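Local coordinates for uncharacterized protein (Leptotrichia buccalis, PDB 3T8K) that is of unknown function but folds as a stack of alpha-helical hairpins of the ankyrin-repeat type, an architecture that in other proteins commonly serves protein-protein recognition, at residues Glu52-Ile57 against Phe80-Gly85; Phe60-Gly65 against Cys97-Glu102; Asn88-Thr93 against Glu129-Pro134. One frame throughout, in Å; residues are numbered along the deposited sequence.

Contact 1. Residues Glu52-Ile57 against Phe80-Gly85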
# COMPACT_ATOMS: atom_id res chain seq x y z
N GLU A 52 -5.49 -10.76 10.36
CA GLU A 52 -5.41 -12.08 10.99
C GLU A 52 -4.54 -13.03 10.17
O GLU A 52 -3.66 -13.71 10.71
CB GLU A 52 -6.81 -12.67 11.18
CG GLU A 52 -6.82 -14.02 11.87
CD GLU A 52 -8.18 -14.68 11.85
OE1 GLU A 52 -9.12 -14.09 11.27
OE2 GLU A 52 -8.31 -15.79 12.41
N ALA A 53 -4.78 -13.07 8.87
CA ALA A 53 -3.94 -13.85 7.96
C ALA A 53 -2.49 -13.37 8.01
O ALA A 53 -1.57 -14.17 8.15
CB ALA A 53 -4.49 -13.78 6.54
N ARG A 54 -2.28 -12.05 7.93
CA ARG A 54 -0.92 -11.50 7.93
C ARG A 54 -0.14 -11.96 9.14
O ARG A 54 1.04 -12.32 9.04
CB ARG A 54 -0.96 -9.96 7.92
CG ARG A 54 0.40 -9.33 7.69
CD ARG A 54 0.44 -7.84 8.10
NE ARG A 54 0.21 -7.68 9.54
CZ ARG A 54 0.56 -6.61 10.25
NH1 ARG A 54 1.16 -5.58 9.67
NH2 ARG A 54 0.32 -6.57 11.55
N TYR A 55 -0.78 -11.90 10.30
CA TYR A 55 -0.13 -12.28 11.55
C TYR A 55 0.09 -13.79 11.65
O TYR A 55 1.21 -14.23 11.90
CB TYR A 55 -0.92 -11.76 12.75
CG TYR A 55 -0.30 -12.09 14.08
CD1 TYR A 55 0.69 -11.28 14.62
CD2 TYR A 55 -0.70 -13.20 14.81
CE1 TYR A 55 1.27 -11.57 15.85
CE2 TYR A 55 -0.13 -13.50 16.03
CZ TYR A 55 0.85 -12.68 16.55
OH TYR A 55 1.42 -12.97 17.77
N LYS A 56 -0.97 -14.57 11.45
CA LYS A 56 -0.87 -16.03 11.59
C LYS A 56 0.14 -16.64 10.62
O LYS A 56 0.95 -17.49 10.99
CB LYS A 56 -2.24 -16.69 11.41
CG LYS A 56 -3.19 -16.49 12.57
CD LYS A 56 -4.57 -17.06 12.27
CE LYS A 56 -5.51 -16.89 13.45
NZ LYS A 56 -6.85 -17.49 13.18
N ILE A 57 0.09 -16.20 9.36
CA ILE A 57 1.03 -16.69 8.36
C ILE A 57 2.45 -16.24 8.68
O ILE A 57 3.41 -16.99 8.47
CB ILE A 57 0.65 -16.21 6.94
CG1 ILE A 57 -0.75 -16.70 6.57
CG2 ILE A 57 1.68 -16.67 5.92
CD1 ILE A 57 -1.31 -16.09 5.29
N PHE A 80 9.39 -2.33 6.01
CA PHE A 80 8.61 -1.40 5.21
C PHE A 80 7.18 -1.87 4.98
O PHE A 80 6.24 -1.16 5.32
CB PHE A 80 9.29 -1.07 3.88
CG PHE A 80 8.65 0.08 3.13
CD1 PHE A 80 8.77 1.39 3.60
CD2 PHE A 80 7.93 -0.15 1.96
CE1 PHE A 80 8.19 2.45 2.91
CE2 PHE A 80 7.35 0.91 1.26
CZ PHE A 80 7.47 2.20 1.74
N PRO A 81 7.00 -3.08 4.42
CA PRO A 81 5.61 -3.52 4.25
C PRO A 81 4.92 -3.72 5.59
O PRO A 81 3.71 -3.54 5.66
CB PRO A 81 5.75 -4.85 3.48
CG PRO A 81 7.18 -5.27 3.66
CD PRO A 81 7.96 -3.99 3.77
N LEU A 82 5.68 -4.09 6.62
CA LEU A 82 5.12 -4.21 7.97
C LEU A 82 4.45 -2.91 8.39
O LEU A 82 3.28 -2.89 8.80
CB LEU A 82 6.22 -4.54 8.98
CG LEU A 82 5.77 -4.52 10.44
CD1 LEU A 82 4.75 -5.62 10.71
CD2 LEU A 82 6.97 -4.71 11.34
N PHE A 83 5.19 -1.82 8.29
CA PHE A 83 4.68 -0.52 8.73
C PHE A 83 3.69 0.13 7.76
O PHE A 83 2.75 0.81 8.18
CB PHE A 83 5.85 0.42 9.07
CG PHE A 83 6.64 -0.03 10.26
CD1 PHE A 83 5.99 -0.42 11.43
CD2 PHE A 83 8.03 -0.10 10.21
CE1 PHE A 83 6.71 -0.85 12.54
CE2 PHE A 83 8.76 -0.54 11.30
CZ PHE A 83 8.11 -0.91 12.47
N GLN A 84 3.88 -0.09 6.46
CA GLN A 84 2.92 0.40 5.47
C GLN A 84 1.53 -0.21 5.68
O GLN A 84 0.53 0.49 5.56
CB GLN A 84 3.40 0.10 4.05
CG GLN A 84 4.57 0.95 3.63
CD GLN A 84 4.27 2.43 3.75
OE1 GLN A 84 4.87 3.12 4.57
NE2 GLN A 84 3.34 2.93 2.94
N GLY A 85 1.48 -1.50 5.99
CA GLY A 85 0.20 -2.19 6.11
C GLY A 85 -0.29 -2.51 7.51
O GLY A 85 -1.37 -3.08 7.66
O HOH W 1 1.75 -5.27 7.23
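In the ankyrin-type solenoid, R54 of helix 51-63 reaches across to L82 on helix 79-85 and carries nearly the whole of this contact. The backbones stand apart, 9.5 Å between the CA atoms of R54 and L82, and it takes a long side chain to span the gap. R54 leaves its helix with CG anti to the backbone N (chi1 -171°) and then bends at chi3 (64°), which brings NH1 to the partner helix. L82 O lies at the edge of the guanidinium, 3.5 Å from NH1, and the CD1 methyl of L82 is 3.7 Å from the same nitrogen. The two side chains cross at about a right angle.

Water 1 sits in the guanidinium plane beside R54 NH1, at a spacing too short to be trusted, and lies 3.0 Å from P81 O, in position to donate. The last turns of helix 79-85 present the carbonyls of P81 and L82 to R54, with G85 C also near NH1. The other nitrogen, NH2, bonds to T93 OG1 on helix 90-102, tying a third helix to the same guanidinium. On the far flank of helix 79-85, F80 stacks with Y111 and Q84 packs on F126 of the second subunit.

Contact 2. Residues Phe60-Gly65 against Cys97-Glu102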
# COMPACT_ATOMS: atom_id res chain seq x y z
N PHE A 60 3.76 -18.32 11.56
CA PHE A 60 4.01 -19.68 11.10
C PHE A 60 5.36 -19.76 10.40
O PHE A 60 6.18 -20.62 10.72
CB PHE A 60 2.88 -20.13 10.17
CG PHE A 60 3.14 -21.46 9.50
CD1 PHE A 60 2.72 -22.64 10.09
CD2 PHE A 60 3.80 -21.52 8.29
CE1 PHE A 60 2.96 -23.87 9.48
CE2 PHE A 60 4.04 -22.75 7.67
CZ PHE A 60 3.62 -23.92 8.27
N LEU A 61 5.60 -18.86 9.45
CA LEU A 61 6.84 -18.84 8.68
C LEU A 61 8.05 -18.50 9.52
O LEU A 61 9.09 -19.14 9.40
CB LEU A 61 6.74 -17.85 7.51
CG LEU A 61 5.84 -18.34 6.38
CD1 LEU A 61 5.62 -17.24 5.36
CD2 LEU A 61 6.42 -19.59 5.73
N ILE A 62 7.93 -17.48 10.36
CA ILE A 62 9.02 -17.14 11.26
C ILE A 62 9.41 -18.34 12.12
O ILE A 62 10.60 -18.63 12.29
CB ILE A 62 8.70 -15.92 12.14
CG1 ILE A 62 8.63 -14.67 11.26
CG2 ILE A 62 9.75 -15.75 13.22
CD1 ILE A 62 8.14 -13.45 11.99
N ASN A 63 8.41 -19.03 12.67
CA ASN A 63 8.68 -20.21 13.49
C ASN A 63 9.31 -21.37 12.72
O ASN A 63 10.01 -22.20 13.30
CB ASN A 63 7.41 -20.67 14.23
CG ASN A 63 6.96 -19.67 15.30
OD1 ASN A 63 7.73 -18.80 15.72
ND2 ASN A 63 5.72 -19.81 15.74
N LYS A 64 9.08 -21.41 11.41
CA LYS A 64 9.67 -22.44 10.55
C LYS A 64 11.04 -22.01 10.03
O LYS A 64 11.69 -22.75 9.29
CB LYS A 64 8.75 -22.79 9.38
CG LYS A 64 7.46 -23.48 9.78
CD LYS A 64 7.46 -24.93 9.37
CE LYS A 64 6.64 -25.78 10.32
NZ LYS A 64 6.78 -27.22 9.98
N GLY A 65 11.46 -20.81 10.39
CA GLY A 65 12.80 -20.32 10.07
C GLY A 65 12.92 -19.48 8.81
O GLY A 65 14.01 -19.33 8.27
N CYS A 97 7.21 -6.49 14.83
CA CYS A 97 8.40 -5.63 14.92
C CYS A 97 9.36 -6.15 15.98
O CYS A 97 10.56 -6.25 15.74
CB CYS A 97 8.03 -4.17 15.19
SG CYS A 97 9.46 -3.02 15.32
N LYS A 98 8.85 -6.47 17.17
CA LYS A 98 9.69 -7.00 18.23
C LYS A 98 10.46 -8.25 17.77
O LYS A 98 11.65 -8.40 18.03
CB LYS A 98 8.85 -7.35 19.46
CG LYS A 98 9.62 -8.00 20.59
CD LYS A 98 8.79 -8.01 21.88
CE LYS A 98 8.20 -9.37 22.17
NZ LYS A 98 9.11 -10.19 23.02
N ILE A 99 9.76 -9.15 17.10
CA ILE A 99 10.37 -10.40 16.67
C ILE A 99 11.41 -10.17 15.58
O ILE A 99 12.48 -10.78 15.59
CB ILE A 99 9.30 -11.39 16.18
CG1 ILE A 99 8.44 -11.84 17.37
CG2 ILE A 99 9.94 -12.59 15.51
CD1 ILE A 99 7.22 -12.61 16.94
N PHE A 100 11.11 -9.28 14.64
CA PHE A 100 12.06 -8.96 13.58
C PHE A 100 13.35 -8.40 14.18
O PHE A 100 14.45 -8.74 13.73
CB PHE A 100 11.50 -7.96 12.57
CG PHE A 100 10.41 -8.51 11.71
CD1 PHE A 100 10.13 -9.87 11.68
CD2 PHE A 100 9.67 -7.67 10.90
CE1 PHE A 100 9.12 -10.37 10.87
CE2 PHE A 100 8.66 -8.17 10.08
CZ PHE A 100 8.38 -9.52 10.07
N LEU A 101 13.22 -7.52 15.18
CA LEU A 101 14.39 -6.95 15.83
C LEU A 101 15.20 -8.01 16.56
O LEU A 101 16.43 -8.03 16.49
CB LEU A 101 13.99 -5.83 16.79
CG LEU A 101 13.44 -4.56 16.13
CD1 LEU A 101 12.97 -3.54 17.18
CD2 LEU A 101 14.49 -3.93 15.23
N GLU A 102 14.50 -8.90 17.27
CA GLU A 102 15.17 -9.95 18.03
C GLU A 102 15.92 -10.89 17.10
O GLU A 102 16.95 -11.45 17.47
CB GLU A 102 14.16 -10.72 18.88
CG GLU A 102 13.58 -9.90 20.02
CD GLU A 102 12.43 -10.59 20.73
OE1 GLU A 102 11.86 -11.54 20.15
OE2 GLU A 102 12.10 -10.17 21.86
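The F100 ring meets I62 at its edge: CD1 of the isoleucine lies near the ring plane, 3.4 Å from CE1 and 4.1 Å from CD1 of F100, so the methyl abuts the rim and does not lie over a face. The other ring here, F60, takes no part in the crossing; it has K64 CG above one face, offset toward the rim, and meets F22 and F26 of helix 19-28 on its own side of the fold.

I62 works with both ends of its branched side chain. While CD1 goes to the phenylalanine, its CG2 methyl touches I99 CG2 at 3.9 Å. With CG1 anti to the carbonyl carbon (chi1 -69°) and the chain extended beyond it (chi2 172°), CD1 reaches the ring. I99 CG2 also lies 4.0 Å from I62 CD1, placing it against both methyls. Helices 51-63 and 90-102 meet side by side in the ankyrin-type stack, and L42 and I68 also pack on I62. G65 closes helix 51-63 in a Schellman motif. Every touch between residues 60-65 and 97-102 is carbon to carbon, so the fit rests on shape and dispersion; the polar tie between the two helices is R54 to T93.

Contact 3. Residues Asn88-Thr93 against Glu129-Pro134; sequences NDITGT and ENEMIP
I90 carries this contact, touching E131 and M132 with three different carbons. Its CD1 methyl lies 3.5 Å from the SE of M132, a selenomethionine in this crystal, and 4.2 Å from the CE methyl beyond. CG1 rests 3.8 Å from the backbone O of E131, and CG2 stands equally far, 3.8 Å, from E131 OE1. Since I90 was modelled in two conformers, these distances hold for one of them. CG1 is anti to the backbone N (chi1 -175°), which turns CD1 across to the selenium. M132 comes back to meet it: its CB starts away from helix 90-102, but bends at chi2 and chi3 fold the chain round and bring SE against the isoleucine. I122, Y125 and V127, in the segment before helix 129-140, pack on the rest of M132.

The contact joins the start of helix 90-102 to the early part of helix 129-140 in the ankyrin-type array. D89 is the N-cap of helix 90-102. Its OD1 accepts from G92 N at 3.0 Å, with an N-H...O angle of 154°, the donor coming from well above the carboxylate plane. G92 has no side chain, and the carboxylate lies close over it. D89 O also takes the T93 backbone N. On the other helix, E129 turns from I90 and ties helix 129-140 to helix 167-180, accepting from the backbone N atoms of I168 and A169 at its start, where the helix end would probably favour the negative charge; Y136 OH bonds to E129 as well.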
# COMPACT_ATOMS: atom_id res chain seq x y z
N ASN A 88 -3.94 -1.22 11.16
CA ASN A 88 -5.21 -1.69 11.72
C ASN A 88 -5.06 -2.75 12.82
O ASN A 88 -6.04 -3.13 13.47
CB ASN A 88 -6.13 -2.21 10.61
CG ASN A 88 -6.38 -1.18 9.54
OD1 ASN A 88 -6.03 -1.39 8.37
ND2 ASN A 88 -6.97 -0.05 9.92
N ASP A 89 -3.83 -3.21 13.03
CA ASP A 89 -3.55 -4.19 14.07
C ASP A 89 -2.27 -3.80 14.82
O ASP A 89 -1.22 -4.39 14.60
CB ASP A 89 -3.39 -5.58 13.44
CG ASP A 89 -3.19 -6.67 14.48
OD1 ASP A 89 -3.33 -6.38 15.69
OD2 ASP A 89 -2.90 -7.82 14.10
N ILE A 90 -2.37 -2.80 15.69
CA ILE A 90 -1.19 -2.30 16.39
C ILE A 90 -0.55 -3.36 17.27
O ILE A 90 0.68 -3.48 17.31
CB ILE A 90 -1.48 -1.00 17.21
CG1 ILE A 90 -0.19 -0.46 17.82
CG2 ILE A 90 -2.52 -1.24 18.30
CD1 ILE A 90 0.84 -0.08 16.78
N THR A 91 -1.36 -4.14 17.98
CA THR A 91 -0.84 -5.23 18.80
C THR A 91 -0.02 -6.20 17.94
O THR A 91 1.10 -6.57 18.30
CB THR A 91 -1.98 -5.98 19.52
OG1 THR A 91 -2.61 -5.10 20.46
CG2 THR A 91 -1.43 -7.20 20.26
N GLY A 92 -0.57 -6.60 16.80
CA GLY A 92 0.10 -7.54 15.92
C GLY A 92 1.35 -6.97 15.27
O GLY A 92 2.39 -7.62 15.21
N THR A 93 1.24 -5.74 14.79
CA THR A 93 2.36 -5.06 14.16
C THR A 93 3.50 -4.87 15.15
O THR A 93 4.67 -5.01 14.80
CB THR A 93 1.89 -3.72 13.57
OG1 THR A 93 0.96 -3.98 12.51
CG2 THR A 93 3.06 -2.89 13.05
N GLU A 129 -1.92 7.43 20.63
CA GLU A 129 -0.50 7.23 20.86
C GLU A 129 -0.19 6.38 22.09
O GLU A 129 0.84 5.71 22.14
CB GLU A 129 0.21 8.57 20.96
CG GLU A 129 0.58 9.16 19.62
CD GLU A 129 1.59 10.27 19.77
OE1 GLU A 129 1.29 11.27 20.44
OE2 GLU A 129 2.71 10.12 19.23
N ASN A 130 -1.07 6.42 23.08
CA ASN A 130 -0.92 5.55 24.24
C ASN A 130 -0.73 4.11 23.76
O ASN A 130 0.07 3.35 24.31
CB ASN A 130 -2.14 5.64 25.16
CG ASN A 130 -1.89 5.02 26.52
OD1 ASN A 130 -0.90 5.34 27.18
ND2 ASN A 130 -2.77 4.11 26.93
N GLU A 131 -1.46 3.74 22.71
CA GLU A 131 -1.35 2.41 22.13
C GLU A 131 -0.04 2.22 21.36
O GLU A 131 0.42 1.09 21.18
CB GLU A 131 -2.54 2.12 21.22
CG GLU A 131 -3.85 1.95 21.97
CD GLU A 131 -5.04 1.82 21.04
OE1 GLU A 131 -5.02 0.96 20.14
OE2 GLU A 131 -6.01 2.59 21.21
N MSE A 132 0.57 3.32 20.92
CA MSE A 132 1.78 3.26 20.11
C MSE A 132 3.04 3.13 20.96
O MSE A 132 4.12 2.85 20.45
CB MSE A 132 1.91 4.53 19.24
CG MSE A 132 0.77 4.78 18.26
SE MSE A 132 0.70 3.39 16.92
CE MSE A 132 2.43 3.72 16.10
N ILE A 133 2.92 3.36 22.26
CA ILE A 133 4.11 3.41 23.12
C ILE A 133 5.00 2.16 23.07
O ILE A 133 6.21 2.28 22.94
CB ILE A 133 3.76 3.80 24.57
CG1 ILE A 133 3.33 5.27 24.63
CG2 ILE A 133 4.95 3.57 25.49
CD1 ILE A 133 2.90 5.72 25.99
N PRO A 134 4.41 0.96 23.18
CA PRO A 134 5.27 -0.22 23.08
C PRO A 134 6.07 -0.23 21.78
O PRO A 134 7.28 -0.48 21.82
CB PRO A 134 4.27 -1.38 23.12
CG PRO A 134 3.10 -0.83 23.89
CD PRO A 134 3.00 0.60 23.44

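How the contacts relate
Contacts 1 and 2 are buried, and both use helix 51-63: one near its start, set against helix 79-85, the other near its end, set against helix 90-102. Contact 3 is only partly buried; it starts from the beginning of helix 90-102 and carries the stack on to helix 129-140. The chemistry follows the place. Contact 1 buries a charged group among carbonyls and water, contact 2 is wholly apolar, and contact 3 mixes an apolar touch with the carboxylate of an exposed glutamate. Contacts 1 and 2 also meet directly, L82 CD2 lying 4.0 Å from F100 CD2, whereas contacts 2 and 3 share a helix without touching otherwise. The R54-T93 pair joins contacts 1 and 3.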